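Local coordinates for acetyl-CoA acetyltransferase A (Ascaris suum, PDB 6BJA), which probably catalyses thiolase-type acetyl transfer between acetyl-CoA units in lipid metabolism, and binds coenzyme A, at residues Tyr12-Val17 and Val264-Glu269; Val40-Ile45 and Ile78-Pro83; Ala54-Ile59 and Gly112-Val117; Ile72-Ser77 and Ser86-Ile91. One frame throughout, in Å; residues are numbered along the deposited sequence.

Contact 1: Tyr12-Val17 and Val264-Glu269; sequences YILSAV and VLASGE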
loop_
_atom_site.group_PDB
_atom_site.type_symbol
_atom_site.label_atom_id
_atom_site.label_comp_id
_atom_site.label_asym_id
_atom_site.label_seq_id
_atom_site.Cartn_x
_atom_site.Cartn_y
_atom_site.Cartn_z
ATOM N N TYR A 12 -23.881 -29.103 -29.463
ATOM C CA TYR A 12 -25.143 -28.796 -28.790
ATOM C C TYR A 12 -24.922 -28.156 -27.437
ATOM O O TYR A 12 -23.930 -28.428 -26.768
ATOM C CB TYR A 12 -25.974 -30.063 -28.621
ATOM C CG TYR A 12 -26.468 -30.603 -29.933
ATOM C CD1 TYR A 12 -25.708 -31.520 -30.646
ATOM C CD2 TYR A 12 -27.682 -30.195 -30.464
ATOM C CE1 TYR A 12 -26.152 -32.024 -31.856
ATOM C CE2 TYR A 12 -28.130 -30.682 -31.675
ATOM C CZ TYR A 12 -27.358 -31.602 -32.364
ATOM O OH TYR A 12 -27.801 -32.088 -33.567
ATOM N N ILE A 13 -25.858 -27.288 -27.059
ATOM C CA ILE A 13 -25.921 -26.723 -25.721
ATOM C C ILE A 13 -26.881 -27.576 -24.902
ATOM O O ILE A 13 -28.050 -27.668 -25.255
ATOM C CB ILE A 13 -26.410 -25.263 -25.769
ATOM C CG1 ILE A 13 -25.392 -24.401 -26.521
ATOM C CG2 ILE A 13 -26.628 -24.712 -24.373
ATOM C CD1 ILE A 13 -25.851 -23.007 -26.860
ATOM N N LEU A 14 -26.395 -28.192 -23.834
ATOM C CA LEU A 14 -27.249 -29.019 -22.972
ATOM C C LEU A 14 -27.881 -28.209 -21.861
ATOM O O LEU A 14 -28.986 -28.528 -21.414
ATOM C CB LEU A 14 -26.459 -30.157 -22.362
ATOM C CG LEU A 14 -25.810 -31.137 -23.337
ATOM C CD1 LEU A 14 -25.199 -32.299 -22.567
ATOM C CD2 LEU A 14 -26.817 -31.644 -24.367
ATOM N N SER A 15 -27.185 -27.165 -21.418
ATOM C CA SER A 15 -27.634 -26.337 -20.321
ATOM C C SER A 15 -26.992 -24.972 -20.426
ATOM O O SER A 15 -25.927 -24.831 -21.033
ATOM C CB SER A 15 -27.301 -26.969 -18.973
ATOM O OG SER A 15 -25.901 -27.118 -18.815
ATOM N N ALA A 16 -27.647 -23.997 -19.801
ATOM C CA ALA A 16 -27.254 -22.582 -19.896
ATOM C C ALA A 16 -27.866 -21.853 -18.700
ATOM O O ALA A 16 -29.083 -21.714 -18.609
ATOM C CB ALA A 16 -27.727 -21.989 -21.189
ATOM N N VAL A 17 -27.018 -21.500 -17.734
ATOM C CA VAL A 17 -27.476 -20.913 -16.486
ATOM C C VAL A 17 -26.603 -19.728 -16.090
ATOM O O VAL A 17 -25.464 -19.594 -16.564
ATOM C CB VAL A 17 -27.492 -21.932 -15.322
ATOM C CG1 VAL A 17 -28.430 -23.090 -15.633
ATOM C CG2 VAL A 17 -26.112 -22.448 -15.028
ATOM N N VAL A 264 -23.040 -26.085 -20.593
ATOM C CA VAL A 264 -22.420 -27.365 -20.935
ATOM C C VAL A 264 -22.644 -27.611 -22.420
ATOM O O VAL A 264 -23.767 -27.512 -22.902
ATOM C CB VAL A 264 -22.996 -28.518 -20.092
ATOM C CG1 VAL A 264 -22.545 -29.875 -20.609
ATOM C CG2 VAL A 264 -22.581 -28.352 -18.670
ATOM N N LEU A 265 -21.565 -27.951 -23.130
ATOM C CA LEU A 265 -21.625 -28.246 -24.550
ATOM C C LEU A 265 -21.347 -29.729 -24.756
ATOM O O LEU A 265 -20.527 -30.310 -24.047
ATOM C CB LEU A 265 -20.599 -27.409 -25.327
ATOM C CG LEU A 265 -20.596 -25.907 -25.044
ATOM C CD1 LEU A 265 -19.439 -25.224 -25.757
ATOM C CD2 LEU A 265 -21.884 -25.268 -25.464
ATOM N N ALA A 266 -22.032 -30.335 -25.715
ATOM C CA ALA A 266 -21.784 -31.742 -26.032
ATOM C C ALA A 266 -21.915 -32.014 -27.536
ATOM O O ALA A 266 -22.650 -31.330 -28.252
ATOM C CB ALA A 266 -22.741 -32.645 -25.239
ATOM N N SER A 267 -21.187 -33.034 -28.006
ATOM C CA SER A 267 -21.228 -33.398 -29.410
ATOM C C SER A 267 -22.530 -34.106 -29.771
ATOM O O SER A 267 -23.229 -34.629 -28.902
ATOM C CB SER A 267 -20.037 -34.301 -29.754
ATOM O OG SER A 267 -20.250 -35.600 -29.234
ATOM N N GLY A 268 -22.849 -34.126 -31.062
ATOM C CA GLY A 268 -23.987 -34.877 -31.556
ATOM C C GLY A 268 -23.913 -36.344 -31.166
ATOM O O GLY A 268 -24.946 -36.956 -30.867
ATOM N N GLU A 269 -22.707 -36.913 -31.138
ATOM C CA GLU A 269 -22.550 -38.323 -30.775
ATOM C C GLU A 269 -23.002 -38.564 -29.334
ATOM O O GLU A 269 -23.726 -39.515 -29.066
ATOM C CB GLU A 269 -21.103 -38.789 -30.964
ATOM C CG GLU A 269 -20.931 -40.303 -30.854
ATOM C CD GLU A 269 -19.529 -40.777 -31.251
ATOM O OE1 GLU A 269 -19.419 -41.603 -32.186
ATOM O OE2 GLU A 269 -18.540 -40.330 -30.625
#
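The large mixed sheet of the thiolase fold has strands 11-23 and 257-267 as antiparallel neighbours, and they meet here with Tyr12 across from Ala266 and Ile13 across from Leu265. Tyr12 and Ala266 form a hydrogen-bonded pair: Tyr12 N donates to Ala266 O at 2.8 Å, and Ala266 N to Tyr12 O at 2.9 Å. Leu14 N then binds Val264 O at 2.9 Å. The last rung, Val264 N to Ser15 O, is longer (3.2 Å) and bent to 138° at the hydrogen. Strand 11-23 is irregular here, Leu14 having a helix-like psi of -30°, which is consistent with a beta bulge. Leu14 points toward the partner strand, and its CD1 branch packs on Ala266 CB at 3.6 Å. Ile13 and Leu265 run side by side, CG1 of Ile13 lying 3.8 Å from CD2 of Leu265, with Ile109 of helix 97-110 against the leucine. The Tyr12 ring presents its edge to the turn into helix 268-274, CE1 touching Gly268 CA at 3.6 Å; Ser267 OG caps that helix on Val270 N. With chi1 at 62°, Ser15 OG sits between its own backbone N and carbonyl carbon, grazing Val264 CB at 3.5 Å while it hydrogen-bonds Ala44 O of helix 33-48.

Contact 2: Val40-Ile45 and Ile78-Pro83; sequences VTKEAI and IASEIP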
loop_
_atom_site.group_PDB
_atom_site.type_symbol
_atom_site.label_atom_id
_atom_site.label_comp_id
_atom_site.label_asym_id
_atom_site.label_seq_id
_atom_site.Cartn_x
_atom_site.Cartn_y
_atom_site.Cartn_z
ATOM N N VAL A 40 -22.229 -21.720 -10.885
ATOM C CA VAL A 40 -22.837 -21.936 -12.191
ATOM C C VAL A 40 -22.336 -23.217 -12.859
ATOM O O VAL A 40 -23.070 -23.844 -13.623
ATOM C CB VAL A 40 -22.656 -20.735 -13.138
ATOM C CG1 VAL A 40 -23.471 -19.564 -12.630
ATOM C CG2 VAL A 40 -21.183 -20.346 -13.303
ATOM N N THR A 41 -21.111 -23.642 -12.549
ATOM C CA THR A 41 -20.616 -24.876 -13.118
ATOM C C THR A 41 -21.396 -26.061 -12.559
ATOM O O THR A 41 -21.839 -26.916 -13.310
ATOM C CB THR A 41 -19.106 -25.039 -12.845
ATOM O OG1 THR A 41 -18.413 -23.962 -13.494
ATOM C CG2 THR A 41 -18.563 -26.352 -13.386
ATOM N N LYS A 42 -21.555 -26.102 -11.248
ATOM C CA LYS A 42 -22.329 -27.180 -10.634
ATOM C C LYS A 42 -23.755 -27.188 -11.169
ATOM O O LYS A 42 -24.279 -28.260 -11.483
ATOM C CB LYS A 42 -22.323 -27.052 -9.117
ATOM C CG LYS A 42 -21.001 -27.440 -8.468
ATOM C CD LYS A 42 -21.120 -27.292 -6.958
ATOM C CE LYS A 42 -20.420 -28.414 -6.234
ATOM N NZ LYS A 42 -20.670 -28.333 -4.761
ATOM N N GLU A 43 -24.387 -26.017 -11.318
ATOM C CA GLU A 43 -25.796 -26.060 -11.724
ATOM C C GLU A 43 -25.901 -26.394 -13.212
ATOM O O GLU A 43 -26.811 -27.083 -13.631
ATOM C CB GLU A 43 -26.518 -24.749 -11.402
ATOM C CG GLU A 43 -28.018 -24.824 -11.672
ATOM C CD GLU A 43 -28.781 -25.662 -10.657
ATOM O OE1 GLU A 43 -28.259 -25.856 -9.512
ATOM O OE2 GLU A 43 -29.921 -26.115 -11.008
ATOM N N ALA A 44 -24.961 -25.929 -14.024
ATOM C CA ALA A 44 -24.977 -26.284 -15.440
ATOM C C ALA A 44 -24.816 -27.797 -15.648
ATOM O O ALA A 44 -25.441 -28.373 -16.534
ATOM C CB ALA A 44 -23.881 -25.537 -16.192
ATOM N N ILE A 45 -23.961 -28.423 -14.853
ATOM C CA ILE A 45 -23.767 -29.873 -14.900
ATOM C C ILE A 45 -25.078 -30.560 -14.493
ATOM O O ILE A 45 -25.541 -31.443 -15.205
ATOM C CB ILE A 45 -22.620 -30.301 -14.003
ATOM C CG1 ILE A 45 -21.304 -29.800 -14.595
ATOM C CG2 ILE A 45 -22.580 -31.817 -13.849
ATOM C CD1 ILE A 45 -20.116 -29.973 -13.679
ATOM N N ILE A 78 -12.161 -28.429 -10.040
ATOM C CA ILE A 78 -11.965 -29.375 -8.937
ATOM C C ILE A 78 -13.075 -29.246 -7.893
ATOM O O ILE A 78 -13.635 -30.268 -7.418
ATOM C CB ILE A 78 -10.578 -29.187 -8.288
ATOM C CG1 ILE A 78 -9.517 -29.738 -9.231
ATOM C CG2 ILE A 78 -10.506 -29.898 -6.921
ATOM C CD1 ILE A 78 -8.090 -29.510 -8.774
ATOM N N ALA A 79 -13.431 -28.011 -7.540
ATOM C CA ALA A 79 -14.458 -27.775 -6.522
ATOM C C ALA A 79 -15.862 -28.139 -7.007
ATOM O O ALA A 79 -16.777 -28.351 -6.184
ATOM C CB ALA A 79 -14.426 -26.344 -6.064
ATOM N N SER A 80 -16.013 -28.282 -8.322
ATOM C CA SER A 80 -17.263 -28.710 -8.940
ATOM C C SER A 80 -17.328 -30.232 -9.169
ATOM O O SER A 80 -18.233 -30.731 -9.848
ATOM C CB SER A 80 -17.471 -27.976 -10.269
ATOM O OG SER A 80 -17.529 -26.578 -10.055
ATOM N N GLU A 81 -16.373 -30.966 -8.581
ATOM C CA GLU A 81 -16.291 -32.430 -8.687
ATOM C C GLU A 81 -16.070 -32.955 -10.107
ATOM O O GLU A 81 -16.421 -34.073 -10.445
ATOM C CB GLU A 81 -17.551 -33.043 -8.068
ATOM C CG GLU A 81 -17.697 -32.651 -6.599
ATOM C CD GLU A 81 -18.838 -33.375 -5.890
ATOM O OE1 GLU A 81 -19.886 -33.622 -6.525
ATOM O OE2 GLU A 81 -18.678 -33.697 -4.693
ATOM N N ILE A 82 -15.472 -32.127 -10.958
ATOM C CA ILE A 82 -15.031 -32.571 -12.269
ATOM C C ILE A 82 -13.709 -33.330 -12.068
ATOM O O ILE A 82 -12.931 -32.941 -11.215
ATOM C CB ILE A 82 -14.893 -31.365 -13.208
ATOM C CG1 ILE A 82 -16.280 -30.776 -13.456
ATOM C CG2 ILE A 82 -14.264 -31.743 -14.534
ATOM C CD1 ILE A 82 -16.244 -29.435 -14.197
ATOM N N PRO A 83 -13.475 -34.410 -12.839
ATOM C CA PRO A 83 -12.296 -35.252 -12.579
ATOM C C PRO A 83 -10.994 -34.488 -12.666
ATOM O O PRO A 83 -10.862 -33.551 -13.464
ATOM C CB PRO A 83 -12.360 -36.294 -13.689
ATOM C CG PRO A 83 -13.804 -36.406 -14.008
ATOM C CD PRO A 83 -14.321 -34.997 -13.896
#
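Chi1 of -63° places Thr41 CG2 anti to its own nitrogen, and chi1 of -60° sets Ser80 OG beside the serine N; methyl and hydroxyl oxygen then meet, Thr41 CG2 lying 3.5 Å from Ser80 OG. This touch is van der Waals packing; the hydroxyls have other partners, Thr41 OG1 bonding Gly37 O one turn back, and Ser80 OG reaching Ile76 O in the last turn of the helix it follows. Lys42 runs its aliphatic chain along the serine, CG 3.9 Å from Ser80 OG, then bends at chi3 so that CE arrives 3.6 Å from Ala79 O. Its NZ stays 5.6 Å from Glu81 OE1, a separation at which the opposite charges may attract without pairing. Helix 33-48 is thus laid against the C-terminal end of helix 72-79, which closes in a Schellman motif. Glu81 takes a positive phi of 63°, its N bonded to Ile78 O at 3.1 Å and Ile82 N to Ser77 O. The turn brings Ile82 back toward helix 33-48, although its CB does not point straight at it. Ile82 and Ile45 pass at a slant, CG1 of Ile82 being 3.9 Å from CD1 of Ile45, and CD1 of Ile82 also lies 3.9 Å from Thr41 CG2. Ile55, from the loop before strand 57-61, packs on both isoleucines.

Contact 3: Ala54-Ile59 and Gly112-Val117; sequences AIEETI and GYRRIV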
loop_
_atom_site.group_PDB
_atom_site.type_symbol
_atom_site.label_atom_id
_atom_site.label_comp_id
_atom_site.label_asym_id
_atom_site.label_seq_id
_atom_site.Cartn_x
_atom_site.Cartn_y
_atom_site.Cartn_z
ATOM N N ALA A 54 -18.298 -36.772 -16.473
ATOM C CA ALA A 54 -18.288 -36.769 -17.936
ATOM C C ALA A 54 -17.700 -35.497 -18.552
ATOM O O ALA A 54 -17.466 -35.439 -19.762
ATOM C CB ALA A 54 -19.685 -36.974 -18.447
ATOM N N ILE A 55 -17.491 -34.476 -17.729
ATOM C CA ILE A 55 -16.988 -33.194 -18.221
ATOM C C ILE A 55 -15.492 -33.301 -18.492
ATOM O O ILE A 55 -14.725 -33.593 -17.575
ATOM C CB ILE A 55 -17.239 -32.066 -17.212
ATOM C CG1 ILE A 55 -18.713 -32.008 -16.780
ATOM C CG2 ILE A 55 -16.770 -30.730 -17.810
ATOM C CD1 ILE A 55 -19.713 -31.810 -17.914
ATOM N N GLU A 56 -15.082 -33.055 -19.739
ATOM C CA GLU A 56 -13.703 -33.323 -20.176
ATOM C C GLU A 56 -12.770 -32.117 -20.080
ATOM O O GLU A 56 -11.542 -32.266 -19.970
ATOM C CB GLU A 56 -13.697 -33.846 -21.618
ATOM C CG GLU A 56 -14.374 -35.211 -21.734
ATOM C CD GLU A 56 -14.738 -35.628 -23.153
ATOM O OE1 GLU A 56 -14.563 -34.850 -24.098
ATOM O OE2 GLU A 56 -15.214 -36.769 -23.325
ATOM N N GLU A 57 -13.357 -30.928 -20.164
ATOM C CA GLU A 57 -12.642 -29.654 -20.075
ATOM C C GLU A 57 -13.486 -28.598 -19.406
ATOM O O GLU A 57 -14.700 -28.585 -19.589
ATOM C CB GLU A 57 -12.278 -29.074 -21.443
ATOM C CG GLU A 57 -11.230 -29.758 -22.187
ATOM C CD GLU A 57 -10.654 -28.878 -23.308
ATOM O OE1 GLU A 57 -10.726 -27.615 -23.230
ATOM O OE2 GLU A 57 -10.127 -29.467 -24.266
ATOM N N THR A 58 -12.819 -27.687 -18.699
ATOM C CA THR A 58 -13.443 -26.520 -18.084
ATOM C C THR A 58 -12.748 -25.283 -18.601
ATOM O O THR A 58 -11.542 -25.142 -18.397
ATOM C CB THR A 58 -13.330 -26.599 -16.587
ATOM O OG1 THR A 58 -13.955 -27.822 -16.158
ATOM C CG2 THR A 58 -14.010 -25.418 -15.905
ATOM N N ILE A 59 -13.486 -24.420 -19.296
ATOM C CA ILE A 59 -12.892 -23.258 -19.960
ATOM C C ILE A 59 -13.568 -22.025 -19.388
ATOM O O ILE A 59 -14.775 -21.882 -19.521
ATOM C CB ILE A 59 -13.090 -23.277 -21.490
ATOM C CG1 ILE A 59 -12.666 -24.615 -22.080
ATOM C CG2 ILE A 59 -12.338 -22.107 -22.143
ATOM C CD1 ILE A 59 -13.103 -24.841 -23.488
ATOM N N GLY A 112 -13.058 -32.906 -32.935
ATOM C CA GLY A 112 -13.134 -34.292 -32.482
ATOM C C GLY A 112 -12.268 -34.616 -31.273
ATOM O O GLY A 112 -12.170 -35.774 -30.861
ATOM N N TYR A 113 -11.631 -33.602 -30.699
ATOM C CA TYR A 113 -10.765 -33.789 -29.542
ATOM C C TYR A 113 -11.569 -34.071 -28.288
ATOM O O TYR A 113 -11.206 -34.937 -27.485
ATOM C CB TYR A 113 -9.907 -32.560 -29.326
ATOM C CG TYR A 113 -8.908 -32.655 -28.212
ATOM C CD1 TYR A 113 -8.052 -33.748 -28.105
ATOM C CD2 TYR A 113 -8.755 -31.623 -27.303
ATOM C CE1 TYR A 113 -7.118 -33.814 -27.111
ATOM C CE2 TYR A 113 -7.823 -31.679 -26.308
ATOM C CZ TYR A 113 -7.003 -32.789 -26.211
ATOM O OH TYR A 113 -6.068 -32.854 -25.219
ATOM N N ARG A 114 -12.657 -33.323 -28.131
ATOM C CA ARG A 114 -13.556 -33.471 -26.975
ATOM C C ARG A 114 -14.975 -33.821 -27.383
ATOM O O ARG A 114 -15.412 -33.531 -28.503
ATOM C CB ARG A 114 -13.616 -32.179 -26.160
ATOM C CG ARG A 114 -12.316 -31.687 -25.634
ATOM C CD ARG A 114 -11.605 -32.711 -24.793
ATOM N NE ARG A 114 -10.472 -32.127 -24.092
ATOM C CZ ARG A 114 -9.616 -32.810 -23.349
ATOM N NH1 ARG A 114 -9.777 -34.123 -23.187
ATOM N NH2 ARG A 114 -8.614 -32.197 -22.745
ATOM N N ARG A 115 -15.704 -34.407 -26.432
ATOM C CA ARG A 115 -17.118 -34.722 -26.603
ATOM C C ARG A 115 -18.001 -33.841 -25.731
ATOM O O ARG A 115 -19.125 -33.543 -26.102
ATOM C CB ARG A 115 -17.387 -36.185 -26.256
ATOM C CG ARG A 115 -16.933 -37.188 -27.313
ATOM C CD ARG A 115 -16.771 -38.584 -26.698
ATOM N NE ARG A 115 -18.029 -39.226 -26.306
ATOM C CZ ARG A 115 -18.770 -39.984 -27.111
ATOM N NH1 ARG A 115 -19.889 -40.527 -26.668
ATOM N NH2 ARG A 115 -18.406 -40.190 -28.369
ATOM N N ILE A 116 -17.501 -33.489 -24.550
ATOM C CA ILE A 116 -18.295 -32.798 -23.530
ATOM C C ILE A 116 -17.423 -31.783 -22.806
ATOM O O ILE A 116 -16.400 -32.137 -22.254
ATOM C CB ILE A 116 -18.872 -33.772 -22.487
ATOM C CG1 ILE A 116 -19.720 -34.849 -23.168
ATOM C CG2 ILE A 116 -19.707 -33.005 -21.464
ATOM C CD1 ILE A 116 -20.030 -36.030 -22.259
ATOM N N VAL A 117 -17.820 -30.512 -22.801
ATOM C CA VAL A 117 -17.062 -29.526 -22.053
ATOM C C VAL A 117 -17.994 -28.558 -21.347
ATOM O O VAL A 117 -19.176 -28.455 -21.703
ATOM C CB VAL A 117 -16.106 -28.709 -22.947
ATOM C CG1 VAL A 117 -15.188 -29.621 -23.790
ATOM C CG2 VAL A 117 -16.857 -27.805 -23.825
#
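Glu56 and Glu57 reach across to Arg114 and Arg115 where strands 57-61 and 116-124, parallel neighbours in the thiolase sheet, begin. The Arg114 chain folds back at chi2 (-56°), which swings NE onto Glu57. This gives a salt bridge of 2.7 Å between Arg114 NE and Glu57 OE2, nearly straight at 178°; the oxygen uses its anti lone pair and lies in the guanidinium plane. The carboxylate plane stands 83° from the guanidinium plane, and the bond runs through OE2, not as a two-oxygen, side-on pair. Glu56 O lies over the centre of one face of the guanidinium and Tyr113 CE2 over the opposite face, offset toward its rim, while Arg114 NH2 binds Gln87 OE1, so the group is fixed on several sides. Tyr113 carries its OH to Glu287 of the second subunit.

Glu56 stretches its chain beyond CG alongside the backbone of the partner. Its OE1 accepts Arg115 N on the syn side at 2.6 Å, and more weakly Ile116 N at 3.3 Å, so that two successive amides share one carboxylate oxygen. The main chain answers with Glu56 N bonded to Ile116 O at 3.0 Å. The buried Glu57 N has no partner in the model. The Arg115 side chain leads away instead, its guanidinium paired with Glu273 through NH1; Glu269 lies beside NH2, at a doubtfully short distance. Ile116 supplies the apolar packing: its CD1 meets Ala54 CB at 3.9 Å, and Ile55 crosses it at about a right angle, Ile55 CD1 resting 3.7 Å from Ile116 CG2.

Contact 4: Ile72-Ser77 and Ser86-Ile91; sequences IARQIS and SQCVTI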
loop_
_atom_site.group_PDB
_atom_site.type_symbol
_atom_site.label_atom_id
_atom_site.label_comp_id
_atom_site.label_asym_id
_atom_site.label_seq_id
_atom_site.Cartn_x
_atom_site.Cartn_y
_atom_site.Cartn_z
ATOM N N ILE A 72 -7.889 -20.017 -12.274
ATOM C CA ILE A 72 -9.146 -20.216 -11.545
ATOM C C ILE A 72 -10.010 -21.300 -12.188
ATOM O O ILE A 72 -10.794 -21.929 -11.485
ATOM C CB ILE A 72 -9.978 -18.921 -11.406
ATOM C CG1 ILE A 72 -10.382 -18.351 -12.761
ATOM C CG2 ILE A 72 -9.237 -17.905 -10.554
ATOM C CD1 ILE A 72 -11.395 -17.272 -12.625
ATOM N N ALA A 73 -9.868 -21.540 -13.489
ATOM C CA ALA A 73 -10.601 -22.625 -14.145
ATOM C C ALA A 73 -10.344 -23.960 -13.444
ATOM O O ALA A 73 -11.276 -24.737 -13.265
ATOM C CB ALA A 73 -10.242 -22.731 -15.598
ATOM N N ARG A 74 -9.106 -24.212 -13.014
ATOM C CA ARG A 74 -8.800 -25.468 -12.330
ATOM C C ARG A 74 -9.412 -25.512 -10.916
ATOM O O ARG A 74 -9.895 -26.552 -10.465
ATOM C CB ARG A 74 -7.297 -25.659 -12.270
ATOM C CG ARG A 74 -6.853 -26.978 -11.648
ATOM C CD ARG A 74 -7.205 -28.156 -12.518
ATOM N NE ARG A 74 -6.474 -29.366 -12.078
ATOM C CZ ARG A 74 -6.684 -30.581 -12.571
ATOM N NH1 ARG A 74 -7.554 -30.781 -13.553
ATOM N NH2 ARG A 74 -5.990 -31.610 -12.093
ATOM N N GLN A 75 -9.373 -24.393 -10.207
ATOM C CA GLN A 75 -10.000 -24.297 -8.903
ATOM C C GLN A 75 -11.485 -24.588 -9.014
ATOM O O GLN A 75 -12.042 -25.344 -8.227
ATOM C CB GLN A 75 -9.779 -22.925 -8.286
ATOM C CG GLN A 75 -8.332 -22.566 -8.005
ATOM C CD GLN A 75 -8.228 -21.228 -7.323
ATOM O OE1 GLN A 75 -8.853 -20.996 -6.281
ATOM N NE2 GLN A 75 -7.468 -20.323 -7.917
ATOM N N ILE A 76 -12.128 -23.975 -9.996
ATOM C CA ILE A 76 -13.560 -24.145 -10.201
ATOM C C ILE A 76 -13.891 -25.592 -10.557
ATOM O O ILE A 76 -14.811 -26.213 -9.998
ATOM C CB ILE A 76 -14.052 -23.182 -11.314
ATOM C CG1 ILE A 76 -14.008 -21.739 -10.813
ATOM C CG2 ILE A 76 -15.470 -23.531 -11.787
ATOM C CD1 ILE A 76 -14.074 -20.704 -11.939
ATOM N N SER A 77 -13.102 -26.154 -11.467
ATOM C CA SER A 77 -13.331 -27.502 -11.947
ATOM C C SER A 77 -13.240 -28.512 -10.801
ATOM O O SER A 77 -14.138 -29.344 -10.598
ATOM C CB SER A 77 -12.317 -27.818 -13.031
ATOM O OG SER A 77 -12.539 -29.049 -13.674
ATOM N N SER A 86 -9.483 -33.921 -16.105
ATOM C CA SER A 86 -10.045 -32.979 -17.052
ATOM C C SER A 86 -9.186 -31.732 -17.134
ATOM O O SER A 86 -8.579 -31.318 -16.149
ATOM C CB SER A 86 -11.477 -32.631 -16.660
ATOM O OG SER A 86 -12.262 -33.807 -16.716
ATOM N N GLN A 87 -9.140 -31.138 -18.321
ATOM C CA GLN A 87 -8.293 -29.994 -18.600
ATOM C C GLN A 87 -8.977 -28.660 -18.336
ATOM O O GLN A 87 -10.125 -28.473 -18.710
ATOM C CB GLN A 87 -7.855 -30.045 -20.043
ATOM C CG GLN A 87 -6.649 -30.932 -20.311
ATOM C CD GLN A 87 -6.801 -32.354 -19.808
ATOM O OE1 GLN A 87 -7.500 -33.171 -20.433
ATOM N NE2 GLN A 87 -6.133 -32.676 -18.679
ATOM N N CYS A 88 -8.236 -27.741 -17.731
ATOM C CA CYS A 88 -8.767 -26.460 -17.267
ATOM C C CYS A 88 -7.924 -25.281 -17.708
ATOM O O CYS A 88 -6.721 -25.288 -17.511
ATOM C CB CYS A 88 -8.837 -26.467 -15.759
ATOM S SG CYS A 88 -9.757 -27.902 -15.122
ATOM N N VAL A 89 -8.553 -24.260 -18.299
ATOM C CA VAL A 89 -7.808 -23.093 -18.756
ATOM C C VAL A 89 -8.630 -21.831 -18.529
ATOM O O VAL A 89 -9.871 -21.852 -18.648
ATOM C CB VAL A 89 -7.419 -23.242 -20.234
ATOM C CG1 VAL A 89 -8.645 -23.267 -21.153
ATOM C CG2 VAL A 89 -6.473 -22.121 -20.664
ATOM N N THR A 90 -7.951 -20.748 -18.172
ATOM C CA THR A 90 -8.583 -19.454 -17.945
ATOM C C THR A 90 -8.172 -18.545 -19.079
ATOM O O THR A 90 -7.009 -18.511 -19.461
ATOM C CB THR A 90 -8.200 -18.838 -16.588
ATOM O OG1 THR A 90 -8.448 -19.801 -15.544
ATOM C CG2 THR A 90 -9.049 -17.628 -16.270
ATOM N N ILE A 91 -9.132 -17.852 -19.660
ATOM C CA ILE A 91 -8.773 -17.019 -20.790
ATOM C C ILE A 91 -9.308 -15.599 -20.661
ATOM O O ILE A 91 -10.348 -15.337 -20.030
ATOM C CB ILE A 91 -9.209 -17.649 -22.114
ATOM C CG1 ILE A 91 -10.700 -17.565 -22.296
ATOM C CG2 ILE A 91 -8.774 -19.116 -22.234
ATOM C CD1 ILE A 91 -10.948 -16.791 -23.488
#
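Thr90 OG1 is held by two partners: Ala73 N, in the first turn of helix 72-79, donates to it at 3.0 Å and 163°, and Asn71 OD1 binds it from just before the helix. A chi1 of -52° sets OG1 beside the threonine nitrogen and leaves CG2 against Ile72 CG1 at 3.8 Å. Helix and strand belong to a beta-alpha-beta crossover, strand 57-61 to helix 72-79 to strand 87-92. Ala73 faces the strand where the two pack closely, its CB lying 3.2 Å from Val89 O and 4.0 Å from Cys88 CB. Cys88 points SG toward the helix, 3.3 Å from Ser77 CB, with Arg74 CD 3.7 Å from SG; Ser77 OG itself bonds Thr58 OG1. The Arg74 guanidinium turns its edge to SG, and its NE bonds Gly386 O of the second subunit. Strand 87-92 continues the sheet too, Thr90 and Ile91 pairing antiparallel with a strand of that subunit. Accepting an amide from the first helical turn, Thr90 OG1 would feel the positive end of the helix dipole, which probably strengthens its grip on the helix start.

Overall arrangement
Along the chain, contact 1 joins the ends of a long loop that encloses the other three; contact 4 is nested within contact 3, and contact 2 alternates with both. Contacts 1, 3 and 4 lie on one mixed sheet, whose strands run 87-92, 57-61, 116-124, 257-267, 11-23 from its outer strand inward. Centres of contacts 1 and 3 are about 10 Å apart, those of 3 and 4 about 12 Å. Contact 2, about 11 Å from contact 4 between centres, shares helix 72-79 with it and packs helix 33-48 alongside. Contacts 3 and 4 lie at the interface with the second subunit, which contact 2 reaches through Ile78, so this edge of the sheet is part of the subunit contact.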